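Local coordinates for protein nidogen (Mus musculus, PDB 1NPE) that links laminin to other components of basement membranes, with this six-bladed YWTD beta-propeller domain probably providing the laminin-binding surface, at residues K11-P16 against T25-F30; P146-S151 against G167-L172; P58-A63 against Q76-P81; S230-D235 against M242-P247. One frame throughout, in Å; residues are numbered along the deposited sequence.

Six antiparallel sheets of four strands make the six blades of this propeller, and the four contacts are spread round its ring. Along the chain the order is contact 1, contact 3, contact 2, contact 4. Contacts 1 and 4 are outer hairpins of neighbouring blades, their centres about 14 Å apart, and they touch where Ala-27 meets Phe-245. Contacts 2 and 3 instead join one blade to the next, each setting the start of a blade's third strand against the connection into the innermost strand of the next; their centres lie about 21 Å apart. Contact 3 also touches contact 1 through Ala-63 and Phe-30. Contacts 1 and 4 thus build blades from paired strands, while contacts 2 and 3 pack blade on blade round the ring.

Contact 1: K11-P16 against T25-F30; sequences KIERLP and TEAKAF
Arg-14 and Lys-28 form the antiparallel hydrogen-bonded pair at the heart of this contact, Arg-14 N giving to Lys-28 O at 3.0 Å and Lys-28 N to Arg-14 O at 2.9 Å. A third backbone bond, Phe-30 N to Ile-12 O at 2.9 Å, lies in the carbonyl plane and holds Phe-30, where the chain turns its corner. Beside these, Ala-27 CA makes a C-H...O contact with Arg-14 O.

The one salt bridge within the contact involves Glu-13. With CG anti to the backbone N (chi1 -169°) and the chain bent at chi2 (76°), its carboxylate doubles back over the neighbouring backbone, OE1 lying 3.4 Å from Ala-29 CA and OE2 beside Ala-27. Lys-11 NZ reaches OE1 at 2.9 Å, arriving from above the carboxylate plane. With an alanine here the Lys-11 ammonium would probably lose its mate, and the backbone from Ala-27 to Ala-29 its cover.

Packing contacts fill in the rest. Ile-12 and Phe-30 run side by side, Ile-12 CG2 meeting Phe-30 CD2 at the ring edge at 3.7 Å, while the CB atoms of Arg-14 and Phe-30 touch. Leu-15 CB and Ala-27 CB meet at 3.8 Å, and the Pro-16 ring crosses the Glu-26 side chain with CG near OE1. Ile-12 also packs on Trp-52 of the next blade.

This is the outer beta hairpin of the blade that closes the propeller ring: the N-terminal strands 2-8, 11-17 and 28-33 supply three strands, and the C-terminal strand 256-259 completes the sheet.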
loop_
_atom_site.group_PDB
_atom_site.type_symbol
_atom_site.label_atom_id
_atom_site.label_comp_id
_atom_site.label_asym_id
_atom_site.label_seq_id
_atom_site.Cartn_x
_atom_site.Cartn_y
_atom_site.Cartn_z
ATOM N N LYS A 11 -3.439 12.508 9.034
ATOM C CA LYS A 11 -3.749 13.766 8.351
ATOM C C LYS A 11 -3.506 13.767 6.846
ATOM O O LYS A 11 -2.956 12.823 6.288
ATOM C CB LYS A 11 -2.905 14.894 8.955
ATOM C CG LYS A 11 -1.410 14.603 8.924
ATOM C CD LYS A 11 -0.574 15.756 9.469
ATOM C CE LYS A 11 -0.604 16.952 8.535
ATOM N NZ LYS A 11 0.304 18.013 9.032
ATOM N N ILE A 12 -3.968 14.835 6.205
ATOM C CA ILE A 12 -3.764 15.067 4.781
ATOM C C ILE A 12 -3.254 16.509 4.729
ATOM O O ILE A 12 -3.911 17.421 5.237
ATOM C CB ILE A 12 -5.064 14.985 3.945
ATOM C CG1 ILE A 12 -5.613 13.556 3.916
ATOM C CG2 ILE A 12 -4.790 15.443 2.515
ATOM C CD1 ILE A 12 -6.928 13.450 3.160
ATOM N N GLU A 13 -2.070 16.702 4.154
ATOM C CA GLU A 13 -1.469 18.027 4.044
ATOM C C GLU A 13 -1.831 18.714 2.729
ATOM O O GLU A 13 -2.088 18.059 1.720
ATOM C CB GLU A 13 0.052 17.938 4.191
ATOM C CG GLU A 13 0.771 19.286 4.346
ATOM C CD GLU A 13 0.622 19.914 5.734
ATOM O OE1 GLU A 13 -0.218 19.455 6.533
ATOM O OE2 GLU A 13 1.357 20.875 6.028
ATOM N N ARG A 14 -1.790 20.041 2.744
ATOM C CA ARG A 14 -2.123 20.850 1.579
ATOM C C ARG A 14 -1.143 22.007 1.376
ATOM O O ARG A 14 -0.767 22.692 2.335
ATOM C CB ARG A 14 -3.529 21.419 1.765
ATOM C CG ARG A 14 -3.954 22.445 0.746
ATOM C CD ARG A 14 -5.285 23.076 1.128
ATOM N NE ARG A 14 -5.782 23.913 0.042
ATOM C CZ ARG A 14 -7.047 24.290 -0.105
ATOM N NH1 ARG A 14 -7.967 23.913 0.774
ATOM N NH2 ARG A 14 -7.395 25.032 -1.148
ATOM N N LEU A 15 -0.708 22.203 0.133
ATOM C CA LEU A 15 0.182 23.315 -0.196
ATOM C C LEU A 15 -0.055 23.781 -1.621
ATOM O O LEU A 15 -0.185 22.975 -2.543
ATOM C CB LEU A 15 1.662 22.983 0.030
ATOM C CG LEU A 15 2.396 21.989 -0.861
ATOM C CD1 LEU A 15 3.861 22.378 -0.947
ATOM C CD2 LEU A 15 2.234 20.594 -0.302
ATOM N N PRO A 16 -0.114 25.102 -1.814
ATOM C CA PRO A 16 -0.340 25.763 -3.100
ATOM C C PRO A 16 0.726 25.498 -4.146
ATOM O O PRO A 16 1.891 25.280 -3.821
ATOM C CB PRO A 16 -0.355 27.246 -2.721
ATOM C CG PRO A 16 -0.803 27.236 -1.293
ATOM C CD PRO A 16 -0.007 26.097 -0.736
ATOM N N THR A 25 6.125 27.472 2.368
ATOM C CA THR A 25 5.810 28.250 3.561
ATOM C C THR A 25 4.313 28.360 3.821
ATOM O O THR A 25 3.893 28.698 4.932
ATOM C CB THR A 25 6.406 29.663 3.469
ATOM O OG1 THR A 25 5.896 30.325 2.305
ATOM C CG2 THR A 25 7.921 29.588 3.389
ATOM N N GLU A 26 3.520 28.049 2.796
ATOM C CA GLU A 26 2.066 28.117 2.881
ATOM C C GLU A 26 1.393 26.769 3.142
ATOM O O GLU A 26 0.164 26.666 3.128
ATOM C CB GLU A 26 1.509 28.751 1.609
ATOM C CG GLU A 26 2.025 30.168 1.379
ATOM C CD GLU A 26 1.438 30.829 0.149
ATOM O OE1 GLU A 26 0.395 30.356 -0.354
ATOM O OE2 GLU A 26 2.018 31.837 -0.310
ATOM N N ALA A 27 2.205 25.747 3.394
ATOM C CA ALA A 27 1.703 24.406 3.668
ATOM C C ALA A 27 0.949 24.331 5.000
ATOM O O ALA A 27 1.516 24.565 6.075
ATOM C CB ALA A 27 2.847 23.405 3.658
ATOM N N LYS A 28 -0.335 24.006 4.914
ATOM C CA LYS A 28 -1.181 23.882 6.093
ATOM C C LYS A 28 -1.984 22.590 5.969
ATOM O O LYS A 28 -2.170 22.064 4.866
ATOM C CB LYS A 28 -2.128 25.088 6.209
ATOM C CG LYS A 28 -3.164 25.185 5.084
ATOM C CD LYS A 28 -3.919 26.519 5.098
ATOM C CE LYS A 28 -4.950 26.570 3.965
ATOM N NZ LYS A 28 -5.588 27.918 3.808
ATOM N N ALA A 29 -2.450 22.080 7.105
ATOM C CA ALA A 29 -3.233 20.854 7.120
ATOM C C ALA A 29 -4.582 21.037 6.442
ATOM O O ALA A 29 -5.269 22.040 6.652
ATOM C CB ALA A 29 -3.429 20.374 8.546
ATOM N N PHE A 30 -4.924 20.088 5.579
ATOM C CA PHE A 30 -6.203 20.112 4.889
ATOM C C PHE A 30 -7.241 19.486 5.812
ATOM O O PHE A 30 -8.342 20.006 5.982
ATOM C CB PHE A 30 -6.129 19.295 3.594
ATOM C CG PHE A 30 -7.478 18.921 3.030
ATOM C CD1 PHE A 30 -8.430 19.899 2.754
ATOM C CD2 PHE A 30 -7.795 17.590 2.780
ATOM C CE1 PHE A 30 -9.676 19.555 2.238
ATOM C CE2 PHE A 30 -9.034 17.235 2.265
ATOM C CZ PHE A 30 -9.981 18.217 1.993
#

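Contact 2: P146-S151 against G167-L172; sequences PKIETS and GLPNGL
Ile-148 reaches Pro-169 and Leu-172 by splitting its two branches: chi1 of -55° sets CG2 opposite the backbone N, and chi2 of -65° folds CD1 round toward Pro-169. On the other side, Leu-172 has its CG between the backbone N and the carbonyl carbon, which brings CD1 up to the isoleucine. The two branches therefore serve different partners, Ile-148 CD1 lying 3.8 Å from Pro-169 CB and Ile-148 CG2 3.9 Å from Leu-172 CD1. In both pairs the side chains run alongside one another from opposite ends.

Pro-146 extends the seam at its upstream end. Its CB rests 3.8 Å from Pro-169 CD and touches Gly-167 O as well, so the two proline rings meet through single corners.

The strand segments 147-151 and 169-172 belong to successive blades, with axes 8.4 Å apart at closest and directions differing by 35°. Trp-183, from the second strand of the later blade, packs on both Ile-148 and Leu-172, while Asp-185 takes hydrogen bonds from the backbone N atoms of Gly-167 and Leu-168.

Chemically the seam is aliphatic side chains and proline rings, with no hydrogen bond between the two segments, which implies that shape and burial of hydrocarbon, rather than directional bonds, hold these strands face to face.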
loop_
_atom_site.group_PDB
_atom_site.type_symbol
_atom_site.label_atom_id
_atom_site.label_comp_id
_atom_site.label_asym_id
_atom_site.label_seq_id
_atom_site.Cartn_x
_atom_site.Cartn_y
_atom_site.Cartn_z
ATOM N N PRO A 146 6.757 -8.170 -10.468
ATOM C CA PRO A 146 6.213 -6.806 -10.454
ATOM C C PRO A 146 5.699 -6.424 -11.845
ATOM O O PRO A 146 6.239 -6.872 -12.854
ATOM C CB PRO A 146 7.430 -5.967 -10.059
ATOM C CG PRO A 146 8.563 -6.731 -10.675
ATOM C CD PRO A 146 8.219 -8.152 -10.297
ATOM N N LYS A 147 4.667 -5.594 -11.908
ATOM C CA LYS A 147 4.132 -5.207 -13.205
ATOM C C LYS A 147 3.304 -3.931 -13.230
ATOM O O LYS A 147 2.874 -3.427 -12.192
ATOM C CB LYS A 147 3.318 -6.363 -13.800
ATOM C CG LYS A 147 2.244 -6.894 -12.877
ATOM C CD LYS A 147 1.545 -8.123 -13.436
ATOM C CE LYS A 147 0.422 -8.558 -12.496
ATOM N NZ LYS A 147 -0.412 -9.669 -13.041
ATOM N N ILE A 148 3.201 -3.360 -14.424
ATOM C CA ILE A 148 2.393 -2.175 -14.675
ATOM C C ILE A 148 1.334 -2.730 -15.624
ATOM O O ILE A 148 1.669 -3.306 -16.662
ATOM C CB ILE A 148 3.183 -1.057 -15.411
ATOM C CG1 ILE A 148 4.458 -0.698 -14.644
ATOM C CG2 ILE A 148 2.313 0.184 -15.568
ATOM C CD1 ILE A 148 4.214 -0.082 -13.280
ATOM N N GLU A 149 0.066 -2.627 -15.249
ATOM C CA GLU A 149 -0.995 -3.145 -16.108
ATOM C C GLU A 149 -1.967 -2.069 -16.536
ATOM O O GLU A 149 -2.057 -1.002 -15.924
ATOM C CB GLU A 149 -1.798 -4.245 -15.405
ATOM C CG GLU A 149 -1.041 -5.515 -15.056
ATOM C CD GLU A 149 -1.975 -6.653 -14.670
ATOM O OE1 GLU A 149 -2.520 -7.319 -15.580
ATOM O OE2 GLU A 149 -2.168 -6.884 -13.459
ATOM N N THR A 150 -2.707 -2.371 -17.594
ATOM C CA THR A 150 -3.713 -1.463 -18.094
ATOM C C THR A 150 -4.936 -2.259 -18.514
ATOM O O THR A 150 -4.866 -3.467 -18.737
ATOM C CB THR A 150 -3.218 -0.619 -19.300
ATOM O OG1 THR A 150 -4.201 0.369 -19.614
ATOM C CG2 THR A 150 -3.020 -1.476 -20.531
ATOM N N SER A 151 -6.065 -1.572 -18.578
ATOM C CA SER A 151 -7.313 -2.177 -19.018
ATOM C C SER A 151 -8.262 -1.036 -19.309
ATOM O O SER A 151 -7.961 0.124 -19.005
ATOM C CB SER A 151 -7.912 -3.076 -17.931
ATOM O OG SER A 151 -8.629 -2.321 -16.965
ATOM N N GLY A 167 11.106 -3.306 -10.080
ATOM C CA GLY A 167 11.418 -3.830 -8.763
ATOM C C GLY A 167 10.231 -3.662 -7.836
ATOM O O GLY A 167 9.534 -4.625 -7.515
ATOM N N LEU A 168 10.004 -2.431 -7.397
ATOM C CA LEU A 168 8.891 -2.117 -6.522
ATOM C C LEU A 168 8.133 -0.902 -7.074
ATOM O O LEU A 168 8.335 0.230 -6.615
ATOM C CB LEU A 168 9.397 -1.839 -5.099
ATOM C CG LEU A 168 10.173 -2.956 -4.381
ATOM C CD1 LEU A 168 10.740 -2.447 -3.044
ATOM C CD2 LEU A 168 9.280 -4.171 -4.154
ATOM N N PRO A 169 7.334 -1.100 -8.144
ATOM C CA PRO A 169 6.579 0.029 -8.705
ATOM C C PRO A 169 5.463 0.385 -7.729
ATOM O O PRO A 169 4.440 -0.289 -7.673
ATOM C CB PRO A 169 6.048 -0.531 -10.027
ATOM C CG PRO A 169 5.920 -1.999 -9.769
ATOM C CD PRO A 169 7.175 -2.307 -8.976
ATOM N N ASN A 170 5.699 1.415 -6.920
ATOM C CA ASN A 170 4.738 1.829 -5.909
ATOM C C ASN A 170 3.612 2.752 -6.349
ATOM O O ASN A 170 2.507 2.671 -5.833
ATOM C CB ASN A 170 5.471 2.412 -4.704
ATOM C CG ASN A 170 6.163 1.342 -3.875
ATOM O OD1 ASN A 170 5.670 0.212 -3.757
ATOM N ND2 ASN A 170 7.299 1.691 -3.289
ATOM N N GLY A 171 3.898 3.647 -7.279
ATOM C CA GLY A 171 2.872 4.551 -7.747
ATOM C C GLY A 171 3.059 4.904 -9.206
ATOM O O GLY A 171 4.143 4.734 -9.765
ATOM N N LEU A 172 1.976 5.312 -9.851
ATOM C CA LEU A 172 2.063 5.720 -11.245
ATOM C C LEU A 172 1.152 6.903 -11.514
ATOM O O LEU A 172 0.286 7.245 -10.701
ATOM C CB LEU A 172 1.784 4.558 -12.203
ATOM C CG LEU A 172 0.369 4.124 -12.563
ATOM C CD1 LEU A 172 0.483 2.837 -13.345
ATOM C CD2 LEU A 172 -0.476 3.917 -11.316
#

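Contact 3: P58-A63 against Q76-P81; sequences PSIGRA and QDLGSP
Pro-58 and Leu-78 bury the most surface here, and their side chains meet where Pro-58 CG lies 3.8 Å from Leu-78 CB. The proline, which follows a cis peptide bond, presents CB and CG to the curve of the 76-81 loop. Its CG comes to 3.4 Å from Gly-79 O and also touches Leu-78 O, so the ring packs against two successive carbonyl oxygens as well as against hydrocarbon.

Leu-78 reaches back to the 58-63 segment. Its chi1 of -91° lies away from a staggered position, and the extended chain beyond it carries CD1 to 3.5 Å from Ser-59 CA, against the backbone where strand 59-64 begins. The same methyl lies more loosely by Ile-60 CG1, at 4.4 Å.

Pro-81 is the third residue of the group. Its CD meets Pro-58 CB at 4.0 Å, its CG lies by Ser-59 O, and its CB faces Ile-60 CG1 at longer range. Thus Pro-58 sits against Leu-78 and Pro-81 together.

No helix takes part. Trp-95 on strand 92-97 packs on Ile-60, Leu-78 and Pro-81, and Asp-97 of that strand accepts hydrogen bonds from Gly-79 N and Ser-80 N. The loop leads from the outermost strand 71-74 of one blade to the innermost strand 81-87 of the next, and the contact folds it against strand 59-64 of the first blade.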
loop_
_atom_site.group_PDB
_atom_site.type_symbol
_atom_site.label_atom_id
_atom_site.label_comp_id
_atom_site.label_asym_id
_atom_site.label_seq_id
_atom_site.Cartn_x
_atom_site.Cartn_y
_atom_site.Cartn_z
ATOM N N PRO A 58 -10.297 -0.614 8.213
ATOM C CA PRO A 58 -9.892 0.277 7.122
ATOM C C PRO A 58 -11.113 0.959 6.506
ATOM O O PRO A 58 -12.248 0.598 6.823
ATOM C CB PRO A 58 -9.255 -0.689 6.125
ATOM C CG PRO A 58 -10.110 -1.886 6.257
ATOM C CD PRO A 58 -10.238 -2.017 7.764
ATOM N N SER A 59 -10.887 1.920 5.613
ATOM C CA SER A 59 -11.999 2.626 4.981
ATOM C C SER A 59 -11.608 3.500 3.795
ATOM O O SER A 59 -10.432 3.702 3.506
ATOM C CB SER A 59 -12.729 3.497 6.008
ATOM O OG SER A 59 -11.922 4.592 6.407
ATOM N N ILE A 60 -12.630 3.982 3.099
ATOM C CA ILE A 60 -12.477 4.875 1.955
ATOM C C ILE A 60 -13.398 6.040 2.265
ATOM O O ILE A 60 -14.562 5.834 2.621
ATOM C CB ILE A 60 -12.896 4.195 0.632
ATOM C CG1 ILE A 60 -11.879 3.106 0.276
ATOM C CG2 ILE A 60 -13.014 5.226 -0.497
ATOM C CD1 ILE A 60 -12.220 2.325 -0.957
ATOM N N GLY A 61 -12.857 7.254 2.197
ATOM C CA GLY A 61 -13.653 8.428 2.497
ATOM C C GLY A 61 -13.465 9.601 1.557
ATOM O O GLY A 61 -12.667 9.549 0.615
ATOM N N ARG A 62 -14.210 10.670 1.821
ATOM C CA ARG A 62 -14.146 11.871 1.000
ATOM C C ARG A 62 -14.582 13.118 1.757
ATOM O O ARG A 62 -15.339 13.044 2.727
ATOM C CB ARG A 62 -15.003 11.712 -0.257
ATOM C CG ARG A 62 -16.483 11.501 0.016
ATOM C CD ARG A 62 -17.282 11.500 -1.277
ATOM N NE ARG A 62 -18.707 11.344 -1.023
ATOM C CZ ARG A 62 -19.649 11.381 -1.959
ATOM N NH1 ARG A 62 -19.328 11.569 -3.234
ATOM N NH2 ARG A 62 -20.917 11.230 -1.615
ATOM N N ALA A 63 -14.118 14.266 1.273
ATOM C CA ALA A 63 -14.435 15.558 1.866
ATOM C C ALA A 63 -14.212 16.643 0.825
ATOM O O ALA A 63 -13.287 16.549 0.015
ATOM C CB ALA A 63 -13.546 15.809 3.076
ATOM N N GLN A 76 -17.206 -1.840 5.117
ATOM C CA GLN A 76 -17.410 -3.285 5.009
ATOM C C GLN A 76 -16.549 -3.978 3.965
ATOM O O GLN A 76 -16.129 -3.364 2.997
ATOM C CB GLN A 76 -18.883 -3.588 4.690
ATOM C CG GLN A 76 -19.917 -2.802 5.505
ATOM C CD GLN A 76 -19.859 -3.077 7.004
ATOM O OE1 GLN A 76 -20.153 -2.196 7.817
ATOM N NE2 GLN A 76 -19.493 -4.303 7.376
ATOM N N ASP A 77 -16.290 -5.265 4.188
ATOM C CA ASP A 77 -15.534 -6.107 3.264
ATOM C C ASP A 77 -14.336 -5.428 2.591
ATOM O O ASP A 77 -14.167 -5.493 1.370
ATOM C CB ASP A 77 -16.500 -6.673 2.211
ATOM C CG ASP A 77 -15.895 -7.803 1.385
ATOM O OD1 ASP A 77 -15.112 -8.618 1.923
ATOM O OD2 ASP A 77 -16.224 -7.882 0.185
ATOM N N LEU A 78 -13.513 -4.774 3.403
ATOM C CA LEU A 78 -12.320 -4.090 2.923
ATOM C C LEU A 78 -11.087 -4.708 3.543
ATOM O O LEU A 78 -11.095 -5.058 4.727
ATOM C CB LEU A 78 -12.347 -2.610 3.306
ATOM C CG LEU A 78 -12.948 -1.579 2.356
ATOM C CD1 LEU A 78 -12.794 -0.205 2.994
ATOM C CD2 LEU A 78 -12.256 -1.626 0.995
ATOM N N GLY A 79 -10.027 -4.816 2.745
ATOM C CA GLY A 79 -8.777 -5.371 3.223
ATOM C C GLY A 79 -7.777 -4.255 3.482
ATOM O O GLY A 79 -7.791 -3.628 4.548
ATOM N N SER A 80 -6.931 -3.989 2.489
ATOM C CA SER A 80 -5.910 -2.946 2.578
ATOM C C SER A 80 -5.945 -2.031 1.340
ATOM O O SER A 80 -5.148 -2.187 0.413
ATOM C CB SER A 80 -4.524 -3.585 2.721
ATOM O OG SER A 80 -3.536 -2.607 2.982
ATOM N N PRO A 81 -6.876 -1.062 1.320
ATOM C CA PRO A 81 -7.003 -0.124 0.190
ATOM C C PRO A 81 -5.813 0.836 0.187
ATOM O O PRO A 81 -5.598 1.567 1.149
ATOM C CB PRO A 81 -8.337 0.573 0.467
ATOM C CG PRO A 81 -8.400 0.592 1.967
ATOM C CD PRO A 81 -7.869 -0.779 2.373
#

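Contact 4: S230-D235 against M242-P247; sequences SVIAMD and MDTFHP
The His-246 imidazole carries Ser-230 CB over the centre of one face, a CH-pi contact of 4.0 Å from CB to the ring centroid and only 5° off the normal. The Phe-245 ring has the backbone N of Pro-247 above one face, displaced toward the rim. Ser-230 CB is also close to Phe-245 O, while its OG bonds Thr-228.

Backbone bonds then zip the antiparallel strands: Val-231 and Phe-245 exchange two, and Ala-233 N gives a nearly straight one (172°) to Asp-243 O at 2.9 Å. Between them, Ile-232 and Thr-244 form a non-hydrogen-bonded pair, side by side, with Ile-232 CG1 and Thr-244 CG2 4.0 Å apart.

Met-242 CG is anti to the carbonyl carbon and the chain bends at chi2 (-56°), laying SD 3.6 Å from Asp-235 CB and CE near Asp-235 OD2. A serine in its place is likely to open a gap beside Asp-235, whose CB would lose the sulfur and methyl against it.

Met-242 N and Asp-243 N both turn to Ala-233 O, each in a weak bond. This is a classic beta bulge, set in the outer hairpin of a propeller blade whose Phe-245 packs on Phe-6 and Ala-27 of the ring-closing blade.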
loop_
_atom_site.group_PDB
_atom_site.type_symbol
_atom_site.label_atom_id
_atom_site.label_comp_id
_atom_site.label_asym_id
_atom_site.label_seq_id
_atom_site.Cartn_x
_atom_site.Cartn_y
_atom_site.Cartn_z
ATOM N N SER A 230 10.217 13.525 2.282
ATOM C CA SER A 230 9.891 14.761 1.595
ATOM C C SER A 230 9.141 14.552 0.289
ATOM O O SER A 230 9.046 13.433 -0.222
ATOM C CB SER A 230 11.167 15.550 1.312
ATOM O OG SER A 230 11.892 14.979 0.234
ATOM N N VAL A 231 8.561 15.638 -0.207
ATOM C CA VAL A 231 7.857 15.628 -1.479
ATOM C C VAL A 231 8.884 16.182 -2.467
ATOM O O VAL A 231 9.395 17.289 -2.289
ATOM C CB VAL A 231 6.607 16.529 -1.463
ATOM C CG1 VAL A 231 5.982 16.577 -2.850
ATOM C CG2 VAL A 231 5.599 16.020 -0.434
ATOM N N ILE A 232 9.198 15.404 -3.493
ATOM C CA ILE A 232 10.192 15.814 -4.467
ATOM C C ILE A 232 9.592 16.113 -5.834
ATOM O O ILE A 232 8.819 15.321 -6.364
ATOM C CB ILE A 232 11.303 14.738 -4.604
ATOM C CG1 ILE A 232 11.923 14.437 -3.235
ATOM C CG2 ILE A 232 12.376 15.203 -5.572
ATOM C CD1 ILE A 232 12.951 13.330 -3.242
ATOM N N ALA A 233 9.937 17.276 -6.380
ATOM C CA ALA A 233 9.470 17.700 -7.698
ATOM C C ALA A 233 10.576 17.446 -8.724
ATOM O O ALA A 233 11.703 17.922 -8.567
ATOM C CB ALA A 233 9.098 19.181 -7.675
ATOM N N MET A 234 10.255 16.690 -9.769
ATOM C CA MET A 234 11.228 16.367 -10.809
ATOM C C MET A 234 10.701 16.732 -12.192
ATOM O O MET A 234 9.511 16.584 -12.470
ATOM C CB MET A 234 11.570 14.868 -10.773
ATOM C CG MET A 234 12.267 14.389 -9.498
ATOM S SD MET A 234 14.030 14.819 -9.389
ATOM C CE MET A 234 14.667 13.461 -8.319
ATOM N N ASP A 235 11.591 17.231 -13.047
ATOM C CA ASP A 235 11.234 17.605 -14.418
ATOM C C ASP A 235 11.593 16.429 -15.328
ATOM O O ASP A 235 12.730 15.950 -15.319
ATOM C CB ASP A 235 12.001 18.862 -14.842
ATOM C CG ASP A 235 11.531 19.432 -16.182
ATOM O OD1 ASP A 235 11.001 18.686 -17.039
ATOM O OD2 ASP A 235 11.712 20.653 -16.382
ATOM N N MET A 242 13.856 19.507 -9.446
ATOM C CA MET A 242 13.443 20.894 -9.342
ATOM C C MET A 242 13.410 21.452 -7.924
ATOM O O MET A 242 13.981 22.515 -7.662
ATOM C CB MET A 242 12.079 21.087 -10.010
ATOM C CG MET A 242 12.014 20.568 -11.445
ATOM S SD MET A 242 13.271 21.302 -12.526
ATOM C CE MET A 242 12.305 22.600 -13.316
ATOM N N ASP A 243 12.811 20.710 -6.995
ATOM C CA ASP A 243 12.675 21.193 -5.626
ATOM C C ASP A 243 12.262 20.076 -4.659
ATOM O O ASP A 243 11.864 18.989 -5.080
ATOM C CB ASP A 243 11.613 22.303 -5.648
ATOM C CG ASP A 243 11.544 23.105 -4.368
ATOM O OD1 ASP A 243 10.559 23.861 -4.228
ATOM O OD2 ASP A 243 12.457 23.016 -3.519
ATOM N N THR A 244 12.406 20.334 -3.363
ATOM C CA THR A 244 12.019 19.370 -2.339
ATOM C C THR A 244 11.339 20.090 -1.181
ATOM O O THR A 244 11.678 21.229 -0.865
ATOM C CB THR A 244 13.226 18.579 -1.761
ATOM O OG1 THR A 244 14.119 19.476 -1.089
ATOM C CG2 THR A 244 13.976 17.841 -2.857
ATOM N N PHE A 245 10.358 19.429 -0.574
ATOM C CA PHE A 245 9.654 19.988 0.567
ATOM C C PHE A 245 9.697 19.015 1.733
ATOM O O PHE A 245 9.215 17.889 1.621
ATOM C CB PHE A 245 8.194 20.292 0.227
ATOM C CG PHE A 245 7.370 20.686 1.419
ATOM C CD1 PHE A 245 7.693 21.818 2.161
ATOM C CD2 PHE A 245 6.279 19.923 1.809
ATOM C CE1 PHE A 245 6.939 22.185 3.274
ATOM C CE2 PHE A 245 5.516 20.277 2.922
ATOM C CZ PHE A 245 5.846 21.410 3.656
ATOM N N HIS A 246 10.277 19.456 2.843
ATOM C CA HIS A 246 10.357 18.645 4.047
ATOM C C HIS A 246 9.350 19.172 5.052
ATOM O O HIS A 246 9.536 20.265 5.587
ATOM C CB HIS A 246 11.731 18.758 4.718
ATOM C CG HIS A 246 12.851 18.135 3.954
ATOM N ND1 HIS A 246 13.399 18.716 2.831
ATOM C CD2 HIS A 246 13.573 17.013 4.187
ATOM C CE1 HIS A 246 14.412 17.981 2.407
ATOM N NE2 HIS A 246 14.539 16.943 3.213
ATOM N N PRO A 247 8.240 18.449 5.278
ATOM C CA PRO A 247 7.271 18.942 6.263
ATOM C C PRO A 247 7.944 18.889 7.642
ATOM O O PRO A 247 8.734 17.985 7.905
ATOM C CB PRO A 247 6.130 17.932 6.156
ATOM C CG PRO A 247 6.795 16.691 5.636
ATOM C CD PRO A 247 7.749 17.232 4.614
#